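Local coordinates for erythrocyte membrane protein 1 (PDB 6S8T), which forms one Duffy-binding-like (DBLβ) domain of a PfEMP1 adhesion protein, a domain that binds human ICAM-1 and so links infected red cells to host tissue, at residues A27-A41 against Q247-Q259. Residues are numbered along the deposited sequence; the frame is centred on the assembly and turned at random.
Sequences AQTEASKRGLAKLRA and QLREDWWEANRHQ
Arg34 and Asp251 form the charged end of this contact, in which helix 16-32 and the loop that follows it pack against helix 246-268 of the largely helical Duffy-binding-like fold. The two helices cross steeply, and the chain after Arg34 folds back along the second one. The Arg34 guanidinium meets the Asp251 carboxylate with two of its nitrogens: NH1 makes a salt bridge to OD1 at 2.8 Å, and NE lies 2.9 Å from OD2. The planes are 51° apart, a twisted rather than flat pairing. Tyr235 OH hydrogen-bonds to the same OD2, and a water that donates to Asp251 OD1 (2.9 Å) and to Ala27 O joins the carboxylate to the first helix. Ala31 CB lies against the same carboxylate, at Asp251 OD1.

Farther along, Glu254 CG and the carboxyl carbon CD lie over Ala27 CB, which is 3.6 Å from Glu254 CD; the carboxylate reaches on to Tyr290, which hydrogen-bonds OE2. Leu36, with CG anti to the backbone N (chi1 169°), swings CD1 onto Ala255 CB at 3.7 Å. Leu39 is inserted deeper: CD1 packs on Asp251 CB at 3.6 Å and reaches Leu248, while CD2 turns to Trp252. Ile138 of helix 137-163 touches both Leu39 and Trp252, so a third helix completes this apolar patch.

The Asn256 amide then clasps the chain on both sides of Arg40. Its ND2, above one face of the Trp252 indole and offset toward the rim, donates to Leu39 O at 2.9 Å. Its OD1 receives Ala41 N at 2.8 Å, in the carbonyl plane on a lone pair, with an N-H...O angle of 153°.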
ATOM      1  N   ALA A  27      -0.291  -4.606  20.150  1.00 44.07           N
ATOM      2  CA  ALA A  27       1.147  -4.616  19.905  1.00 42.78           C
ATOM      3  C   ALA A  27       1.895  -3.797  20.949  1.00 44.59           C
ATOM      4  O   ALA A  27       3.005  -4.167  21.349  1.00 44.14           O
ATOM      5  CB  ALA A  27       1.447  -4.088  18.501  1.00 41.16           C
ATOM      6  N   GLN A  28       1.302  -2.689  21.401  1.00 49.03           N
ATOM      7  CA  GLN A  28       1.942  -1.855  22.414  1.00 54.11           C
ATOM      8  C   GLN A  28       2.104  -2.614  23.727  1.00 55.19           C
ATOM      9  O   GLN A  28       3.189  -2.633  24.321  1.00 54.43           O
ATOM     10  CB  GLN A  28       1.122  -0.580  22.625  1.00 60.28           C
ATOM     11  CG  GLN A  28       1.798   0.476  23.482  1.00 67.86           C
ATOM     12  CD  GLN A  28       2.633   1.442  22.664  1.00 74.61           C
ATOM     13  OE1 GLN A  28       3.471   2.165  23.203  1.00 82.52           O
ATOM     14  NE2 GLN A  28       2.403   1.462  21.356  1.00 72.74           N
ATOM     15  N   THR A  29       1.031  -3.256  24.191  1.00 55.63           N
ATOM     16  CA  THR A  29       1.085  -3.954  25.470  1.00 58.49           C
ATOM     17  C   THR A  29       1.986  -5.181  25.400  1.00 55.30           C
ATOM     18  O   THR A  29       2.694  -5.493  26.366  1.00 57.64           O
ATOM     19  CB  THR A  29      -0.326  -4.344  25.914  1.00 65.16           C
ATOM     20  OG1 THR A  29      -0.891  -5.261  24.971  1.00 68.42           O
ATOM     21  CG2 THR A  29      -1.214  -3.111  26.001  1.00 62.17           C
ATOM     22  N   GLU A  30       1.981  -5.892  24.267  1.00 50.25           N
ATOM     23  CA  GLU A  30       2.830  -7.073  24.145  1.00 52.74           C
ATOM     24  C   GLU A  30       4.304  -6.699  24.085  1.00 52.57           C
ATOM     25  O   GLU A  30       5.153  -7.447  24.585  1.00 51.27           O
ATOM     26  CB  GLU A  30       2.430  -7.892  22.917  1.00 55.29           C
ATOM     27  CG  GLU A  30       1.177  -8.736  23.120  1.00 67.28           C
ATOM     28  CD  GLU A  30       1.362  -9.817  24.174  1.00 79.05           C
ATOM     29  OE1 GLU A  30       2.393 -10.525  24.131  1.00 82.91           O
ATOM     30  OE2 GLU A  30       0.482  -9.956  25.053  1.00 83.61           O
ATOM     31  N   ALA A  31       4.628  -5.548  23.488  1.00 48.00           N
ATOM     32  CA  ALA A  31       6.007  -5.074  23.499  1.00 48.81           C
ATOM     33  C   ALA A  31       6.439  -4.630  24.893  1.00 53.86           C
ATOM     34  O   ALA A  31       7.617  -4.762  25.244  1.00 55.07           O
ATOM     35  CB  ALA A  31       6.178  -3.934  22.495  1.00 40.62           C
ATOM     36  N   SER A  32       5.504  -4.110  25.698  1.00 56.55           N
ATOM     37  CA  SER A  32       5.840  -3.683  27.055  1.00 59.17           C
ATOM     38  C   SER A  32       6.280  -4.858  27.915  1.00 62.51           C
ATOM     39  O   SER A  32       7.152  -4.711  28.779  1.00 64.76           O
ATOM     40  CB  SER A  32       4.646  -2.980  27.703  1.00 63.71           C
ATOM     41  OG  SER A  32       4.364  -1.743  27.073  1.00 69.78           O
ATOM     42  N   LYS A  33       5.681  -6.032  27.702  1.00 63.61           N
ATOM     43  CA  LYS A  33       6.070  -7.214  28.460  1.00 66.71           C
ATOM     44  C   LYS A  33       7.470  -7.692  28.099  1.00 65.62           C
ATOM     45  O   LYS A  33       8.055  -8.482  28.848  1.00 66.06           O
ATOM     46  CB  LYS A  33       5.063  -8.343  28.233  1.00 68.57           C
ATOM     47  CG  LYS A  33       3.648  -8.013  28.677  1.00 70.40           C
ATOM     48  CD  LYS A  33       2.679  -9.125  28.305  1.00 72.47           C
ATOM     49  CE  LYS A  33       1.253  -8.758  28.679  1.00 76.30           C
ATOM     50  NZ  LYS A  33       0.271  -9.784  28.232  1.00 79.53           N
ATOM     51  N   ARG A  34       8.014  -7.234  26.980  1.00 64.60           N
ATOM     52  CA  ARG A  34       9.351  -7.608  26.531  1.00 63.67           C
ATOM     53  C   ARG A  34      10.251  -6.375  26.617  1.00 62.97           C
ATOM     54  O   ARG A  34      10.238  -5.712  27.661  1.00 64.25           O
ATOM     55  CB  ARG A  34       9.257  -8.248  25.152  1.00 60.58           C
ATOM     56  CG  ARG A  34       8.556  -9.598  25.160  1.00 60.63           C
ATOM     57  CD  ARG A  34       8.264 -10.101  23.758  1.00 57.99           C
ATOM     58  NE  ARG A  34       7.423  -9.175  23.006  1.00 58.06           N
ATOM     59  CZ  ARG A  34       6.607  -9.544  22.023  1.00 59.20           C
ATOM     60  NH1 ARG A  34       5.877  -8.638  21.384  1.00 56.98           N
ATOM     61  NH2 ARG A  34       6.515 -10.823  21.687  1.00 59.96           N
ATOM     62  N   GLY A  35      11.017  -6.033  25.584  1.00 61.34           N
ATOM     63  CA  GLY A  35      11.968  -4.944  25.695  1.00 62.20           C
ATOM     64  C   GLY A  35      11.634  -3.713  24.879  1.00 59.05           C
ATOM     65  O   GLY A  35      12.510  -3.155  24.214  1.00 59.24           O
ATOM     66  N   LEU A  36      10.373  -3.276  24.932  1.00 59.62           N
ATOM     67  CA  LEU A  36       9.967  -2.074  24.208  1.00 54.86           C
ATOM     68  C   LEU A  36      10.780  -0.860  24.639  1.00 60.33           C
ATOM     69  O   LEU A  36      11.131  -0.011  23.812  1.00 60.01           O
ATOM     70  CB  LEU A  36       8.476  -1.819  24.424  1.00 51.19           C
ATOM     71  CG  LEU A  36       7.890  -0.484  23.964  1.00 49.67           C
ATOM     72  CD1 LEU A  36       7.863  -0.394  22.452  1.00 40.44           C
ATOM     73  CD2 LEU A  36       6.497  -0.296  24.541  1.00 51.35           C
ATOM     74  N   ALA A  37      11.093  -0.762  25.933  1.00 69.82           N
ATOM     75  CA  ALA A  37      11.829   0.395  26.430  1.00 72.97           C
ATOM     76  C   ALA A  37      13.281   0.384  25.973  1.00 75.43           C
ATOM     77  O   ALA A  37      13.861   1.448  25.730  1.00 77.03           O
ATOM     78  CB  ALA A  37      11.754   0.448  27.953  1.00 79.78           C
ATOM     79  N   LYS A  38      13.886  -0.798  25.854  1.00 69.33           N
ATOM     80  CA  LYS A  38      15.266  -0.895  25.399  1.00 64.21           C
ATOM     81  C   LYS A  38      15.413  -0.696  23.898  1.00 57.68           C
ATOM     82  O   LYS A  38      16.546  -0.636  23.409  1.00 59.76           O
ATOM     83  CB  LYS A  38      15.859  -2.251  25.791  1.00 63.74           C
ATOM     84  CG  LYS A  38      16.014  -2.461  27.288  1.00 67.57           C
ATOM     85  CD  LYS A  38      16.745  -3.760  27.586  1.00 71.74           C
ATOM     86  CE  LYS A  38      16.945  -3.952  29.080  1.00 78.59           C
ATOM     87  NZ  LYS A  38      17.742  -5.176  29.385  1.00 82.81           N
ATOM     88  N   LEU A  39      14.311  -0.592  23.158  1.00 52.84           N
ATOM     89  CA  LEU A  39      14.359  -0.467  21.709  1.00 49.07           C
ATOM     90  C   LEU A  39      14.044   0.940  21.220  1.00 45.10           C
ATOM     91  O   LEU A  39      14.027   1.169  20.003  1.00 42.49           O
ATOM     92  CB  LEU A  39      13.397  -1.478  21.067  1.00 47.46           C
ATOM     93  CG  LEU A  39      13.750  -2.953  21.296  1.00 47.77           C
ATOM     94  CD1 LEU A  39      12.597  -3.861  20.912  1.00 46.49           C
ATOM     95  CD2 LEU A  39      15.001  -3.335  20.526  1.00 47.37           C
ATOM     96  N   ARG A  40      13.791   1.885  22.125  1.00 47.54           N
ATOM     97  CA  ARG A  40      13.607   3.279  21.739  1.00 53.69           C
ATOM     98  C   ARG A  40      14.925   3.835  21.209  1.00 53.79           C
ATOM     99  O   ARG A  40      15.936   3.838  21.921  1.00 57.33           O
ATOM    100  CB  ARG A  40      13.109   4.097  22.928  1.00 62.70           C
ATOM    101  CG  ARG A  40      11.687   3.755  23.359  1.00 71.87           C
ATOM    102  CD  ARG A  40      11.242   4.555  24.578  1.00 80.73           C
ATOM    103  NE  ARG A  40      11.843   4.067  25.818  1.00 89.30           N
ATOM    104  CZ  ARG A  40      12.890   4.627  26.418  1.00 94.75           C
ATOM    105  NH1 ARG A  40      13.459   5.705  25.898  1.00 95.38           N
ATOM    106  NH2 ARG A  40      13.365   4.108  27.541  1.00 97.72           N
ATOM    107  N   ALA A  41      14.916   4.303  19.964  1.00 47.65           N
ATOM    108  CA  ALA A  41      16.134   4.678  19.264  1.00 50.56           C
ATOM    109  C   ALA A  41      16.196   6.182  19.024  1.00 53.71           C
ATOM    110  O   ALA A  41      15.200   6.900  19.138  1.00 55.23           O
ATOM    111  CB  ALA A  41      16.244   3.936  17.928  1.00 47.44           C
ATOM    112  N   GLN A 247       9.286 -11.273  16.550  1.00 41.30           N
ATOM    113  CA  GLN A 247       8.851 -10.479  17.697  1.00 40.89           C
ATOM    114  C   GLN A 247       9.771  -9.288  17.936  1.00 37.69           C
ATOM    115  O   GLN A 247       9.299  -8.180  18.214  1.00 40.09           O
ATOM    116  CB  GLN A 247       8.773 -11.360  18.947  1.00 42.12           C
ATOM    117  CG  GLN A 247       7.732 -12.470  18.860  1.00 44.80           C
ATOM    118  CD  GLN A 247       7.632 -13.289  20.136  1.00 54.84           C
ATOM    119  OE1 GLN A 247       6.537 -13.526  20.646  1.00 60.58           O
ATOM    120  NE2 GLN A 247       8.776 -13.728  20.657  1.00 54.98           N
ATOM    121  N   LEU A 248      11.087  -9.495  17.837  1.00 42.30           N
ATOM    122  CA  LEU A 248      12.028  -8.397  18.039  1.00 45.04           C
ATOM    123  C   LEU A 248      11.828  -7.286  17.014  1.00 46.29           C
ATOM    124  O   LEU A 248      12.009  -6.105  17.334  1.00 47.19           O
ATOM    125  CB  LEU A 248      13.463  -8.921  17.977  1.00 50.99           C
ATOM    126  CG  LEU A 248      14.579  -7.928  18.311  1.00 54.44           C
ATOM    127  CD1 LEU A 248      14.494  -7.499  19.771  1.00 55.68           C
ATOM    128  CD2 LEU A 248      15.945  -8.523  17.999  1.00 55.85           C
ATOM    129  N   ARG A 249      11.451  -7.639  15.784  1.00 42.54           N
ATOM    130  CA  ARG A 249      11.233  -6.626  14.758  1.00 39.80           C
ATOM    131  C   ARG A 249       9.884  -5.932  14.918  1.00 39.29           C
ATOM    132  O   ARG A 249       9.765  -4.742  14.601  1.00 33.61           O
ATOM    133  CB  ARG A 249      11.358  -7.261  13.374  1.00 39.82           C
ATOM    134  CG  ARG A 249      12.747  -7.818  13.098  1.00 40.79           C
ATOM    135  CD  ARG A 249      12.748  -8.812  11.951  1.00 42.66           C
ATOM    136  NE  ARG A 249      12.551  -8.174  10.655  1.00 38.84           N
ATOM    137  CZ  ARG A 249      12.686  -8.802   9.490  1.00 40.43           C
ATOM    138  NH1 ARG A 249      13.019 -10.086   9.469  1.00 39.04           N
ATOM    139  NH2 ARG A 249      12.491  -8.149   8.350  1.00 38.82           N
ATOM    140  N   GLU A 250       8.864  -6.651  15.404  1.00 37.51           N
ATOM    141  CA  GLU A 250       7.591  -6.012  15.727  1.00 34.61           C
ATOM    142  C   GLU A 250       7.756  -4.997  16.852  1.00 37.38           C
ATOM    143  O   GLU A 250       7.188  -3.899  16.796  1.00 39.19           O
ATOM    144  CB  GLU A 250       6.547  -7.065  16.115  1.00 33.42           C
ATOM    145  CG  GLU A 250       5.987  -7.879  14.950  1.00 33.94           C
ATOM    146  CD  GLU A 250       5.135  -9.065  15.397  1.00 41.92           C
ATOM    147  OE1 GLU A 250       5.103  -9.370  16.611  1.00 43.38           O
ATOM    148  OE2 GLU A 250       4.497  -9.697  14.527  1.00 44.77           O
ATOM    149  N   ASP A 251       8.534  -5.348  17.880  1.00 35.34           N
ATOM    150  CA  ASP A 251       8.713  -4.453  19.019  1.00 33.00           C
ATOM    151  C   ASP A 251       9.540  -3.226  18.641  1.00 40.85           C
ATOM    152  O   ASP A 251       9.233  -2.110  19.074  1.00 41.01           O
ATOM    153  CB  ASP A 251       9.361  -5.208  20.178  1.00 37.48           C
ATOM    154  CG  ASP A 251       8.459  -6.300  20.751  1.00 39.72           C
ATOM    155  OD1 ASP A 251       7.304  -6.432  20.298  1.00 39.64           O
ATOM    156  OD2 ASP A 251       8.913  -7.026  21.658  1.00 42.72           O
ATOM    157  N   TRP A 252      10.596  -3.413  17.841  1.00 31.83           N
ATOM    158  CA  TRP A 252      11.383  -2.269  17.385  1.00 34.79           C
ATOM    159  C   TRP A 252      10.520  -1.290  16.600  1.00 35.13           C
ATOM    160  O   TRP A 252      10.666  -0.071  16.742  1.00 35.88           O
ATOM    161  CB  TRP A 252      12.567  -2.734  16.535  1.00 35.89           C
ATOM    162  CG  TRP A 252      13.513  -1.617  16.155  1.00 37.81           C
ATOM    163  CD1 TRP A 252      14.639  -1.231  16.824  1.00 40.15           C
ATOM    164  CD2 TRP A 252      13.405  -0.743  15.021  1.00 40.13           C
ATOM    165  NE1 TRP A 252      15.240  -0.178  16.176  1.00 41.54           N
ATOM    166  CE2 TRP A 252      14.501   0.141  15.067  1.00 41.73           C
ATOM    167  CE3 TRP A 252      12.487  -0.623  13.972  1.00 42.19           C
ATOM    168  CZ2 TRP A 252      14.706   1.131  14.105  1.00 42.88           C
ATOM    169  CZ3 TRP A 252      12.693   0.361  13.016  1.00 40.58           C
ATOM    170  CH2 TRP A 252      13.791   1.225  13.092  1.00 40.78           C
ATOM    171  N   TRP A 253       9.609  -1.802  15.769  1.00 29.12           N
ATOM    172  CA  TRP A 253       8.715  -0.914  15.037  1.00 31.72           C
ATOM    173  C   TRP A 253       7.796  -0.151  15.985  1.00 37.68           C
ATOM    174  O   TRP A 253       7.604   1.060  15.824  1.00 36.60           O
ATOM    175  CB  TRP A 253       7.905  -1.707  14.007  1.00 28.80           C
ATOM    176  CG  TRP A 253       6.986  -0.844  13.197  1.00 33.45           C
ATOM    177  CD1 TRP A 253       5.622  -0.794  13.277  1.00 37.29           C
ATOM    178  CD2 TRP A 253       7.364   0.116  12.199  1.00 30.93           C
ATOM    179  NE1 TRP A 253       5.129   0.129  12.384  1.00 36.65           N
ATOM    180  CE2 TRP A 253       6.178   0.701  11.712  1.00 31.03           C
ATOM    181  CE3 TRP A 253       8.589   0.532  11.667  1.00 34.60           C
ATOM    182  CZ2 TRP A 253       6.180   1.680  10.719  1.00 31.72           C
ATOM    183  CZ3 TRP A 253       8.591   1.508  10.681  1.00 33.65           C
ATOM    184  CH2 TRP A 253       7.394   2.068  10.217  1.00 30.00           C
ATOM    185  N   GLU A 254       7.239  -0.836  16.993  1.00 29.43           N
ATOM    186  CA  GLU A 254       6.363  -0.168  17.955  1.00 30.56           C
ATOM    187  C   GLU A 254       7.092   0.945  18.696  1.00 35.48           C
ATOM    188  O   GLU A 254       6.500   1.984  19.013  1.00 33.17           O
ATOM    189  CB  GLU A 254       5.805  -1.178  18.958  1.00 40.65           C
ATOM    190  CG  GLU A 254       4.729  -2.076  18.392  1.00 43.61           C
ATOM    191  CD  GLU A 254       3.550  -1.287  17.869  1.00 46.88           C
ATOM    192  OE1 GLU A 254       3.025  -0.430  18.619  1.00 44.73           O
ATOM    193  OE2 GLU A 254       3.162  -1.511  16.701  1.00 47.39           O
ATOM    194  N   ALA A 255       8.374   0.737  18.994  1.00 36.46           N
ATOM    195  CA  ALA A 255       9.139   1.719  19.748  1.00 37.70           C
ATOM    196  C   ALA A 255       9.482   2.954  18.922  1.00 40.75           C
ATOM    197  O   ALA A 255       9.646   4.041  19.487  1.00 45.35           O
ATOM    198  CB  ALA A 255      10.421   1.080  20.284  1.00 36.36           C
ATOM    199  N   ASN A 256       9.591   2.820  17.597  1.00 36.63           N
ATOM    200  CA  ASN A 256      10.122   3.901  16.774  1.00 40.66           C
ATOM    201  C   ASN A 256       9.222   4.297  15.607  1.00 38.17           C
ATOM    202  O   ASN A 256       9.642   5.110  14.777  1.00 38.52           O
ATOM    203  CB  ASN A 256      11.508   3.526  16.236  1.00 40.47           C
ATOM    204  CG  ASN A 256      12.500   3.223  17.340  1.00 44.56           C
ATOM    205  OD1 ASN A 256      12.904   4.113  18.088  1.00 49.81           O
ATOM    206  ND2 ASN A 256      12.906   1.962  17.441  1.00 43.60           N
ATOM    207  N   ARG A 257       8.000   3.761  15.520  1.00 36.32           N
ATOM    208  CA  ARG A 257       7.154   4.057  14.367  1.00 36.82           C
ATOM    209  C   ARG A 257       6.797   5.536  14.286  1.00 39.70           C
ATOM    210  O   ARG A 257       6.640   6.073  13.183  1.00 40.97           O
ATOM    211  CB  ARG A 257       5.880   3.209  14.406  1.00 35.00           C
ATOM    212  CG  ARG A 257       5.011   3.445  15.629  1.00 34.87           C
ATOM    213  CD  ARG A 257       3.892   2.414  15.730  1.00 35.07           C
ATOM    214  NE  ARG A 257       2.884   2.571  14.687  1.00 33.41           N
ATOM    215  CZ  ARG A 257       1.819   3.360  14.794  1.00 32.33           C
ATOM    216  NH1 ARG A 257       1.625   4.070  15.897  1.00 32.96           N
ATOM    217  NH2 ARG A 257       0.949   3.443  13.798  1.00 31.04           N
ATOM    218  N   HIS A 258       6.674   6.216  15.430  1.00 40.98           N
ATOM    219  CA  HIS A 258       6.285   7.620  15.386  1.00 47.10           C
ATOM    220  C   HIS A 258       7.408   8.499  14.848  1.00 44.50           C
ATOM    221  O   HIS A 258       7.155   9.429  14.074  1.00 43.96           O
ATOM    222  CB  HIS A 258       5.854   8.119  16.760  1.00 58.55           C
ATOM    223  CG  HIS A 258       5.591   9.590  16.783  1.00 75.56           C
ATOM    224  ND1 HIS A 258       4.483  10.154  16.187  1.00 79.37           N
ATOM    225  CD2 HIS A 258       6.321  10.621  17.271  1.00 82.32           C
ATOM    226  CE1 HIS A 258       4.528  11.466  16.333  1.00 82.70           C
ATOM    227  NE2 HIS A 258       5.634  11.775  16.984  1.00 83.65           N
ATOM    228  N   GLN A 259       8.652   8.243  15.264  1.00 42.22           N
ATOM    229  CA  GLN A 259       9.774   9.013  14.733  0.50 44.65           C
ATOM    230  C   GLN A 259       9.930   8.805  13.235  1.00 44.69           C
ATOM    231  O   GLN A 259      10.439   9.687  12.534  1.00 47.67           O
ATOM    232  CB  GLN A 259      11.066   8.637  15.457  0.50 44.51           C
ATOM    233  CG  GLN A 259      11.116   9.079  16.907  0.50 46.47           C
ATOM    234  CD  GLN A 259      12.394   8.653  17.601  0.50 48.91           C
ATOM    235  OE1 GLN A 259      12.492   7.538  18.116  0.50 49.56           O
ATOM    236  NE2 GLN A 259      13.385   9.539  17.618  0.50 51.68           N
TER
HETATM  237  O   HOH W   1       4.668  -5.729  19.454  1.00 53.78           O